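Local structure of voltage-sensor containing phosphatase (Ciona intestinalis, 3V0D) at residues A[218-226]-A[237-247]; A[302-311]-A[323-333]. The protein probably dephosphorylates phosphoinositide lipids under the control of a voltage sensor, with the crystallised part pairing a PTEN-like phosphatase domain with a C2 domain. The protein carries 1 engineered substitution. All blocks are in the same frame, centred on the assembly; numbering follows the deposited sequence. Where two conformers were deposited one is given.

Contact 1 of 2, residues A[218-226]-A[237-247]; sequences GNGSDLSMQ and CKFAEGYNCAL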
loop_
_atom_site.group_PDB
_atom_site.type_symbol
_atom_site.label_atom_id
_atom_site.label_comp_id
_atom_site.label_asym_id
_atom_site.label_seq_id
_atom_site.Cartn_x
_atom_site.Cartn_y
_atom_site.Cartn_z
ATOM N N GLY A 218 -10.609 -3.935 -25.547
ATOM C CA GLY A 218 -9.550 -3.276 -26.323
ATOM C C GLY A 218 -9.893 -1.887 -26.814
ATOM O O GLY A 218 -9.177 -1.328 -27.636
ATOM N N ASN A 219 -10.980 -1.307 -26.291
ATOM C CA ASN A 219 -11.423 0.006 -26.736
ATOM C C ASN A 219 -12.088 0.822 -25.629
ATOM O O ASN A 219 -12.768 1.816 -25.909
ATOM C CB ASN A 219 -12.371 -0.135 -27.934
ATOM C CG ASN A 219 -13.590 -0.953 -27.592
ATOM O OD1 ASN A 219 -13.870 -1.202 -26.417
ATOM N ND2 ASN A 219 -14.329 -1.375 -28.602
ATOM N N GLY A 220 -11.908 0.391 -24.381
ATOM C CA GLY A 220 -12.493 1.086 -23.240
ATOM C C GLY A 220 -13.944 0.749 -22.951
ATOM O O GLY A 220 -14.437 1.108 -21.890
ATOM N N SER A 221 -14.641 0.056 -23.859
ATOM C CA SER A 221 -16.073 -0.109 -23.729
ATOM C C SER A 221 -16.474 -0.974 -22.544
ATOM O O SER A 221 -17.611 -0.869 -22.080
ATOM C CB SER A 221 -16.680 -0.679 -25.020
ATOM O OG SER A 221 -16.222 -2.005 -25.275
ATOM N N ASP A 222 -15.586 -1.845 -22.068
ATOM C CA ASP A 222 -15.886 -2.686 -20.922
ATOM C C ASP A 222 -15.602 -2.000 -19.578
ATOM O O ASP A 222 -15.951 -2.558 -18.547
ATOM C CB ASP A 222 -15.074 -3.993 -20.983
ATOM C CG ASP A 222 -13.578 -3.743 -21.179
ATOM O OD1 ASP A 222 -13.218 -3.211 -22.246
ATOM O OD2 ASP A 222 -12.778 -4.058 -20.267
ATOM N N LEU A 223 -14.948 -0.841 -19.587
ATOM C CA LEU A 223 -14.370 -0.289 -18.371
ATOM C C LEU A 223 -15.286 0.669 -17.624
ATOM O O LEU A 223 -16.082 1.417 -18.219
ATOM C CB LEU A 223 -13.049 0.426 -18.695
ATOM C CG LEU A 223 -11.910 -0.460 -19.221
ATOM C CD1 LEU A 223 -10.711 0.397 -19.586
ATOM C CD2 LEU A 223 -11.522 -1.552 -18.226
ATOM N N SER A 224 -15.077 0.690 -16.319
ATOM C CA SER A 224 -15.649 1.711 -15.452
ATOM C C SER A 224 -14.564 2.114 -14.459
ATOM O O SER A 224 -13.599 1.380 -14.236
ATOM C CB SER A 224 -16.921 1.224 -14.758
ATOM O OG SER A 224 -16.693 0.006 -14.105
ATOM N N MET A 225 -14.741 3.284 -13.851
ATOM C CA MET A 225 -13.747 3.832 -12.929
ATOM C C MET A 225 -14.470 4.337 -11.694
ATOM O O MET A 225 -15.418 5.115 -11.809
ATOM C CB MET A 225 -12.974 4.977 -13.587
ATOM C CG MET A 225 -11.872 5.546 -12.712
ATOM S SD MET A 225 -11.025 6.947 -13.446
ATOM C CE MET A 225 -12.282 8.208 -13.267
ATOM N N GLN A 226 -14.011 3.898 -10.531
ATOM C CA GLN A 226 -14.561 4.320 -9.253
ATOM C C GLN A 226 -13.502 5.108 -8.508
ATOM O O GLN A 226 -12.350 4.674 -8.387
ATOM C CB GLN A 226 -14.930 3.080 -8.441
ATOM C CG GLN A 226 -15.622 3.397 -7.126
ATOM C CD GLN A 226 -15.759 2.170 -6.271
ATOM O OE1 GLN A 226 -14.777 1.476 -5.999
ATOM N NE2 GLN A 226 -16.982 1.896 -5.799
ATOM N N CYS A 237 -17.797 6.259 -12.867
ATOM C CA CYS A 237 -17.896 6.552 -14.297
ATOM C C CYS A 237 -17.996 5.239 -15.057
ATOM O O CYS A 237 -17.202 4.337 -14.824
ATOM C CB CYS A 237 -16.643 7.265 -14.795
ATOM S SG CYS A 237 -16.274 8.826 -13.928
ATOM N N LYS A 238 -18.952 5.140 -15.972
ATOM C CA LYS A 238 -19.108 3.931 -16.798
ATOM C C LYS A 238 -18.906 4.378 -18.235
ATOM O O LYS A 238 -19.675 5.178 -18.767
ATOM C CB LYS A 238 -20.470 3.253 -16.583
ATOM C CG LYS A 238 -20.797 3.020 -15.116
ATOM C CD LYS A 238 -22.123 2.324 -14.938
ATOM C CE LYS A 238 -22.451 2.178 -13.474
ATOM N NZ LYS A 238 -23.673 1.381 -13.236
ATOM N N PHE A 239 -17.824 3.899 -18.838
ATOM C CA PHE A 239 -17.310 4.542 -20.051
ATOM C C PHE A 239 -18.217 4.383 -21.270
ATOM O O PHE A 239 -18.485 5.366 -21.958
ATOM C CB PHE A 239 -15.914 3.993 -20.381
ATOM C CG PHE A 239 -14.809 4.361 -19.401
ATOM C CD1 PHE A 239 -15.026 5.110 -18.229
ATOM C CD2 PHE A 239 -13.514 3.924 -19.687
ATOM C CE1 PHE A 239 -13.959 5.408 -17.377
ATOM C CE2 PHE A 239 -12.466 4.193 -18.838
ATOM C CZ PHE A 239 -12.683 4.940 -17.683
ATOM N N ALA A 240 -18.662 3.164 -21.564
ATOM C CA ALA A 240 -19.441 2.946 -22.799
ATOM C C ALA A 240 -20.706 3.791 -22.805
ATOM O O ALA A 240 -21.120 4.322 -23.842
ATOM C CB ALA A 240 -19.793 1.477 -22.960
ATOM N N GLU A 241 -21.335 3.877 -21.639
ATOM C CA GLU A 241 -22.654 4.482 -21.514
ATOM C C GLU A 241 -22.612 5.993 -21.311
ATOM O O GLU A 241 -23.651 6.666 -21.403
ATOM C CB GLU A 241 -23.467 3.821 -20.398
ATOM C CG GLU A 241 -23.613 2.308 -20.560
ATOM C CD GLU A 241 -22.430 1.490 -19.957
ATOM O OE1 GLU A 241 -21.329 2.023 -19.600
ATOM O OE2 GLU A 241 -22.627 0.254 -19.851
ATOM N N GLY A 242 -21.444 6.535 -20.986
ATOM C CA GLY A 242 -21.364 7.965 -20.698
ATOM C C GLY A 242 -21.930 8.327 -19.338
ATOM O O GLY A 242 -22.324 9.452 -19.125
ATOM N N TYR A 243 -21.897 7.387 -18.389
ATOM C CA TYR A 243 -22.373 7.651 -17.033
ATOM C C TYR A 243 -21.272 8.440 -16.321
ATOM O O TYR A 243 -20.173 7.918 -16.071
ATOM C CB TYR A 243 -22.622 6.294 -16.404
ATOM C CG TYR A 243 -23.157 6.194 -14.994
ATOM C CD1 TYR A 243 -22.393 6.582 -13.883
ATOM C CD2 TYR A 243 -24.363 5.570 -14.755
ATOM C CE1 TYR A 243 -22.858 6.386 -12.579
ATOM C CE2 TYR A 243 -24.831 5.379 -13.474
ATOM C CZ TYR A 243 -24.068 5.777 -12.387
ATOM O OH TYR A 243 -24.573 5.566 -11.117
ATOM N N ASN A 244 -21.554 9.720 -16.052
ATOM C CA ASN A 244 -20.569 10.670 -15.514
ATOM C C ASN A 244 -19.292 10.763 -16.347
ATOM O O ASN A 244 -18.226 11.069 -15.801
ATOM C CB ASN A 244 -20.200 10.375 -14.052
ATOM C CG ASN A 244 -21.314 10.638 -13.095
ATOM O OD1 ASN A 244 -22.046 11.640 -13.213
ATOM N ND2 ASN A 244 -21.440 9.764 -12.100
ATOM N N CYS A 245 -19.376 10.588 -17.671
ATOM C CA CYS A 245 -18.155 10.650 -18.469
ATOM C C CYS A 245 -18.496 10.707 -19.951
ATOM O O CYS A 245 -19.653 10.609 -20.343
ATOM C CB CYS A 245 -17.230 9.439 -18.174
ATOM S SG CYS A 245 -17.916 7.876 -18.710
ATOM N N ALA A 246 -17.456 10.860 -20.761
ATOM C CA ALA A 246 -17.565 10.791 -22.219
ATOM C C ALA A 246 -16.305 10.149 -22.773
ATOM O O ALA A 246 -15.209 10.697 -22.647
ATOM C CB ALA A 246 -17.780 12.166 -22.820
ATOM N N LEU A 247 -16.455 8.985 -23.387
ATOM C CA LEU A 247 -15.339 8.195 -23.881
ATOM C C LEU A 247 -14.999 8.477 -25.328
ATOM O O LEU A 247 -15.895 8.563 -26.167
ATOM C CB LEU A 247 -15.748 6.722 -23.783
ATOM C CG LEU A 247 -14.804 5.663 -24.366
ATOM C CD1 LEU A 247 -13.516 5.626 -23.596
ATOM C CD2 LEU A 247 -15.468 4.291 -24.385
HETATM O O HOH W 1 -18.111 0.803 -19.981
#
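Asn219 O lies 4.0 Å from Leu247 CD2. Asn219 OD1 accepts from both Ser221 N and Ser221 OG, an Asx turn. Gly220 O is 3.6 Å from Phe239 CB. Ser221 O touches Ala240 CB at 3.3 Å. A water bonded to Ser221 O, Leu223 O and Ala240 N bridges the two segments. Leu223 O also accepts a bond from Phe239 N (3.1 Å, N-H...O 163°). Leu223 C lies over one face of the Phe239 ring, toward its rim, with Leu223 CB 3.7 Å from Phe239 CD2. Ser224 and Lys238 form a non-hydrogen-bonded antiparallel pair. Met225 and Cys237 form the next pair, hydrogen-bonded in both directions, each N to O distance 2.8 Å. Met225 CG is anti to the backbone N (chi1 -177°), and the chain bends at chi3, bringing CE to 4.1 Å from Cys237 SG. Met225 CB also rests obliquely on the Phe239 ring, 3.9 Å from CE1. Gly242 and Tyr243 face Lys238 in a G1 beta bulge. This is the open end of hairpin 223-229/232-238 in the C2 domain. Strand 269-276 flanks strand 223-229 on its other edge, while Met225 and Phe239 pack against strands 202-210 and 255-260 of the facing sheet.

Contact 2 of 2, residues A[302-311]-A[323-333]; sequences DHVTLKREEI and YRDNFTVKLTF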
loop_
_atom_site.group_PDB
_atom_site.type_symbol
_atom_site.label_atom_id
_atom_site.label_comp_id
_atom_site.label_asym_id
_atom_site.label_seq_id
_atom_site.Cartn_x
_atom_site.Cartn_y
_atom_site.Cartn_z
ATOM N N ASP A 302 -0.839 19.479 -13.396
ATOM C CA ASP A 302 -2.262 19.235 -13.661
ATOM C C ASP A 302 -2.598 17.766 -13.923
ATOM O O ASP A 302 -3.693 17.464 -14.408
ATOM C CB ASP A 302 -2.758 20.103 -14.828
ATOM C CG ASP A 302 -2.212 19.654 -16.179
ATOM O OD1 ASP A 302 -1.358 18.744 -16.248
ATOM O OD2 ASP A 302 -2.639 20.231 -17.202
ATOM N N HIS A 303 -1.674 16.853 -13.614
ATOM C CA HIS A 303 -1.932 15.437 -13.896
ATOM C C HIS A 303 -1.012 14.542 -13.094
ATOM O O HIS A 303 0.002 15.001 -12.536
ATOM C CB HIS A 303 -1.737 15.133 -15.395
ATOM C CG HIS A 303 -0.330 15.308 -15.851
ATOM N ND1 HIS A 303 0.562 14.268 -16.024
ATOM C CD2 HIS A 303 0.351 16.436 -16.134
ATOM C CE1 HIS A 303 1.728 14.754 -16.415
ATOM N NE2 HIS A 303 1.623 16.067 -16.492
ATOM N N VAL A 304 -1.357 13.261 -13.053
ATOM C CA VAL A 304 -0.442 12.221 -12.601
ATOM C C VAL A 304 -0.511 11.103 -13.625
ATOM O O VAL A 304 -1.606 10.653 -14.018
ATOM C CB VAL A 304 -0.719 11.734 -11.154
ATOM C CG1 VAL A 304 -2.090 11.107 -11.004
ATOM C CG2 VAL A 304 0.393 10.799 -10.688
ATOM N N THR A 305 0.657 10.676 -14.074
ATOM C CA THR A 305 0.776 9.576 -15.012
ATOM C C THR A 305 1.492 8.438 -14.331
ATOM O O THR A 305 2.543 8.632 -13.722
ATOM C CB THR A 305 1.526 10.011 -16.280
ATOM O OG1 THR A 305 0.801 11.076 -16.889
ATOM C CG2 THR A 305 1.652 8.871 -17.265
ATOM N N LEU A 306 0.908 7.253 -14.426
ATOM C CA LEU A 306 1.476 6.055 -13.843
ATOM C C LEU A 306 1.815 5.053 -14.939
ATOM O O LEU A 306 0.976 4.721 -15.790
ATOM C CB LEU A 306 0.513 5.439 -12.827
ATOM C CG LEU A 306 0.146 6.382 -11.686
ATOM C CD1 LEU A 306 -0.774 5.660 -10.734
ATOM C CD2 LEU A 306 1.386 6.819 -10.935
ATOM N N LYS A 307 3.062 4.593 -14.922
ATOM C CA LYS A 307 3.443 3.529 -15.835
ATOM C C LYS A 307 3.015 2.161 -15.303
ATOM O O LYS A 307 2.521 2.036 -14.184
ATOM C CB LYS A 307 4.948 3.577 -16.127
ATOM C CG LYS A 307 5.467 4.941 -16.531
ATOM C CD LYS A 307 6.963 4.853 -16.828
ATOM C CE LYS A 307 7.766 6.018 -16.283
ATOM N NZ LYS A 307 9.217 5.688 -16.297
ATOM N N ARG A 308 3.170 1.129 -16.126
ATOM C CA ARG A 308 2.670 -0.203 -15.786
ATOM C C ARG A 308 3.123 -0.645 -14.392
ATOM O O ARG A 308 2.330 -1.129 -13.590
ATOM C CB ARG A 308 3.131 -1.217 -16.844
ATOM C CG ARG A 308 2.720 -2.641 -16.553
ATOM C CD ARG A 308 3.148 -3.591 -17.657
ATOM N NE ARG A 308 4.603 -3.689 -17.714
ATOM C CZ ARG A 308 5.274 -4.351 -18.651
ATOM N NH1 ARG A 308 4.619 -5.012 -19.620
ATOM N NH2 ARG A 308 6.604 -4.373 -18.607
ATOM N N GLU A 309 4.405 -0.466 -14.112
ATOM C CA GLU A 309 4.997 -0.908 -12.848
ATOM C C GLU A 309 4.483 -0.127 -11.645
ATOM O O GLU A 309 4.702 -0.533 -10.511
ATOM C CB GLU A 309 6.512 -0.702 -12.950
ATOM C CG GLU A 309 7.228 -1.576 -13.976
ATOM C CD GLU A 309 6.847 -1.364 -15.461
ATOM O OE1 GLU A 309 6.780 -2.431 -16.151
ATOM O OE2 GLU A 309 6.659 -0.184 -15.932
ATOM N N GLU A 310 3.849 1.006 -11.918
ATOM C CA GLU A 310 3.332 1.907 -10.882
ATOM C C GLU A 310 1.857 1.739 -10.596
ATOM O O GLU A 310 1.306 2.483 -9.796
ATOM C CB GLU A 310 3.571 3.355 -11.289
ATOM C CG GLU A 310 5.010 3.823 -11.260
ATOM C CD GLU A 310 5.099 5.222 -11.797
ATOM O OE1 GLU A 310 5.302 6.156 -10.995
ATOM O OE2 GLU A 310 4.927 5.400 -13.020
ATOM N N ILE A 311 1.216 0.758 -11.231
ATOM C CA ILE A 311 -0.223 0.526 -11.061
ATOM C C ILE A 311 -0.419 -0.825 -10.362
ATOM O O ILE A 311 0.300 -1.781 -10.665
ATOM C CB ILE A 311 -0.925 0.543 -12.441
ATOM C CG1 ILE A 311 -0.694 1.878 -13.137
ATOM C CG2 ILE A 311 -2.438 0.258 -12.299
ATOM C CD1 ILE A 311 -1.035 1.891 -14.643
ATOM N N TYR A 323 -1.052 -6.314 -20.021
ATOM C CA TYR A 323 -0.580 -4.948 -19.840
ATOM C C TYR A 323 0.817 -4.879 -20.423
ATOM O O TYR A 323 1.763 -5.360 -19.814
ATOM C CB TYR A 323 -0.586 -4.549 -18.343
ATOM C CG TYR A 323 -1.926 -4.767 -17.692
ATOM C CD1 TYR A 323 -2.117 -5.835 -16.836
ATOM C CD2 TYR A 323 -3.015 -3.934 -17.973
ATOM C CE1 TYR A 323 -3.362 -6.062 -16.249
ATOM C CE2 TYR A 323 -4.267 -4.147 -17.384
ATOM C CZ TYR A 323 -4.431 -5.223 -16.553
ATOM O OH TYR A 323 -5.666 -5.428 -16.000
ATOM N N ARG A 324 0.915 -4.311 -21.617
ATOM C CA ARG A 324 2.179 -4.229 -22.340
ATOM C C ARG A 324 3.042 -3.102 -21.792
ATOM O O ARG A 324 2.616 -2.340 -20.911
ATOM C CB ARG A 324 1.891 -4.098 -23.836
ATOM C CG ARG A 324 1.261 -5.362 -24.411
ATOM C CD ARG A 324 0.796 -5.178 -25.857
ATOM N NE ARG A 324 -0.461 -4.427 -25.923
ATOM C CZ ARG A 324 -0.630 -3.240 -26.499
ATOM N NH1 ARG A 324 0.383 -2.620 -27.114
ATOM N NH2 ARG A 324 -1.837 -2.689 -26.513
ATOM N N ASP A 325 4.285 -3.020 -22.264
ATOM C CA ASP A 325 5.244 -2.136 -21.572
ATOM C C ASP A 325 4.889 -0.652 -21.641
ATOM O O ASP A 325 5.330 0.120 -20.787
ATOM C CB ASP A 325 6.705 -2.414 -21.949
ATOM C CG ASP A 325 6.990 -2.222 -23.411
ATOM O OD1 ASP A 325 6.229 -1.555 -24.133
ATOM O OD2 ASP A 325 8.040 -2.729 -23.847
ATOM N N ASN A 326 4.054 -0.273 -22.609
ATOM C CA ASN A 326 3.607 1.104 -22.765
ATOM C C ASN A 326 2.199 1.355 -22.189
ATOM O O ASN A 326 1.618 2.418 -22.429
ATOM C CB ASN A 326 3.677 1.568 -24.219
ATOM C CG ASN A 326 2.818 0.737 -25.162
ATOM O OD1 ASN A 326 2.204 1.289 -26.085
ATOM N ND2 ASN A 326 2.795 -0.579 -24.977
ATOM N N PHE A 327 1.687 0.398 -21.418
ATOM C CA PHE A 327 0.420 0.609 -20.704
ATOM C C PHE A 327 0.623 1.642 -19.601
ATOM O O PHE A 327 1.482 1.487 -18.738
ATOM C CB PHE A 327 -0.042 -0.704 -20.103
ATOM C CG PHE A 327 -1.355 -0.586 -19.365
ATOM C CD1 PHE A 327 -2.551 -0.633 -20.075
ATOM C CD2 PHE A 327 -1.411 -0.450 -17.970
ATOM C CE1 PHE A 327 -3.767 -0.517 -19.406
ATOM C CE2 PHE A 327 -2.622 -0.351 -17.305
ATOM C CZ PHE A 327 -3.800 -0.384 -18.022
ATOM N N THR A 328 -0.177 2.701 -19.661
ATOM C CA THR A 328 -0.123 3.788 -18.666
ATOM C C THR A 328 -1.521 4.292 -18.392
ATOM O O THR A 328 -2.412 4.171 -19.248
ATOM C CB THR A 328 0.779 5.004 -19.113
ATOM O OG1 THR A 328 0.123 5.761 -20.133
ATOM C CG2 THR A 328 2.155 4.569 -19.577
ATOM N N VAL A 329 -1.699 4.888 -17.218
ATOM C CA VAL A 329 -2.938 5.584 -16.869
ATOM C C VAL A 329 -2.553 6.981 -16.407
ATOM O O VAL A 329 -1.681 7.130 -15.557
ATOM C CB VAL A 329 -3.712 4.848 -15.755
ATOM C CG1 VAL A 329 -4.992 5.634 -15.399
ATOM C CG2 VAL A 329 -4.078 3.412 -16.208
ATOM N N LYS A 330 -3.208 7.990 -16.983
ATOM C CA LYS A 330 -3.009 9.398 -16.630
ATOM C C LYS A 330 -4.341 9.976 -16.142
ATOM O O LYS A 330 -5.340 9.895 -16.867
ATOM C CB LYS A 330 -2.494 10.190 -17.824
ATOM C CG LYS A 330 -2.427 11.678 -17.557
ATOM C CD LYS A 330 -1.856 12.455 -18.709
ATOM C CE LYS A 330 -2.836 12.579 -19.833
ATOM N NZ LYS A 330 -2.311 13.565 -20.812
ATOM N N LEU A 331 -4.338 10.580 -14.951
ATOM C CA LEU A 331 -5.450 11.406 -14.516
ATOM C C LEU A 331 -5.126 12.856 -14.757
ATOM O O LEU A 331 -4.013 13.311 -14.427
ATOM C CB LEU A 331 -5.750 11.231 -13.026
ATOM C CG LEU A 331 -6.085 9.815 -12.576
ATOM C CD1 LEU A 331 -6.309 9.789 -11.072
ATOM C CD2 LEU A 331 -7.312 9.299 -13.308
ATOM N N THR A 332 -6.074 13.579 -15.334
ATOM C CA THR A 332 -5.996 15.030 -15.478
ATOM C C THR A 332 -6.863 15.656 -14.392
ATOM O O THR A 332 -7.954 15.159 -14.101
ATOM C CB THR A 332 -6.485 15.427 -16.882
ATOM O OG1 THR A 332 -5.662 14.757 -17.846
ATOM C CG2 THR A 332 -6.432 16.935 -17.111
ATOM N N PHE A 333 -6.390 16.777 -13.833
ATOM C CA PHE A 333 -7.055 17.445 -12.711
ATOM C C PHE A 333 -7.346 18.905 -13.023
ATOM O O PHE A 333 -6.590 19.554 -13.763
ATOM C CB PHE A 333 -6.129 17.481 -11.482
ATOM C CG PHE A 333 -5.697 16.127 -10.991
ATOM C CD1 PHE A 333 -4.384 15.715 -11.121
ATOM C CD2 PHE A 333 -6.606 15.269 -10.369
ATOM C CE1 PHE A 333 -3.976 14.478 -10.641
ATOM C CE2 PHE A 333 -6.211 14.025 -9.887
ATOM C CZ PHE A 333 -4.888 13.628 -10.035
HETATM O O HOH W 2 4.205 1.794 -18.931
HETATM O O HOH W 3 7.229 -0.101 -18.692
#
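Strands 303-307 and 328-333 form an antiparallel edge pair in the C2 domain, their axes 4.6 Å apart. Backbone bonds run both ways between Val304 and Leu331 and between Leu306 and Val329. Phe333 N adds a bond to Asp302 O (2.8 Å). On one face Val304 CG1 meets the Phe333 ring, 3.9 Å from CE1. On the other, the Lys330 stem crosses Thr305, CG to OG1 3.4 Å. Strand 303-307 is the outermost strand of its five-stranded sheet; on the far side of strand 328-335 lies strand 202-210. Val304, Leu306, Val329 and Leu331 point to the same face, where the last three pack on Phe292 and Phe294 of the second sheet. Past the strand, Ile311 CD1 touches both Val329 CG2 (3.7 Å) and Phe327 CE2 (3.8 Å), crossing each side chain at about a right angle. Arg308 closes this end. Its chain is extended to CD, then bent at chi3 (66°), which lays the guanidinium along the 323-325 backbone. NH1 donates to Tyr323 O (2.9 Å, N-H...O 168°) close to the guanidinium plane, and Asp325 CA sits over one face. In one conformer of Glu309, NE and NH2 both grip its OE1 in a side-on salt bridge. The Tyr323 bond, and in that conformer those to Glu309, fix how the plane is turned. Trp320 adds a cation-pi contact. One water links Arg308 N to Asp325 O.

Contact 1 closes before contact 2 opens along the chain, and both lie within the PTEN-type C2 domain. Their centres are about 17 Å apart. Their nearest atoms are about 4 Å apart, yet the two do not touch. Contact 1 belongs mainly to the four-stranded sheet, but its segment 237-247 runs on into strand 245-250, an outermost strand of the five-stranded sheet. Contact 2 holds the opposite border of that sheet, at strand 303-307. Strands 202-210 and 269-276 receive side chains from both contacts. The two contacts thus join different parts of one two-sheet C2 core: a hairpin end from which the chain crosses to the other sheet, and a sheet edge.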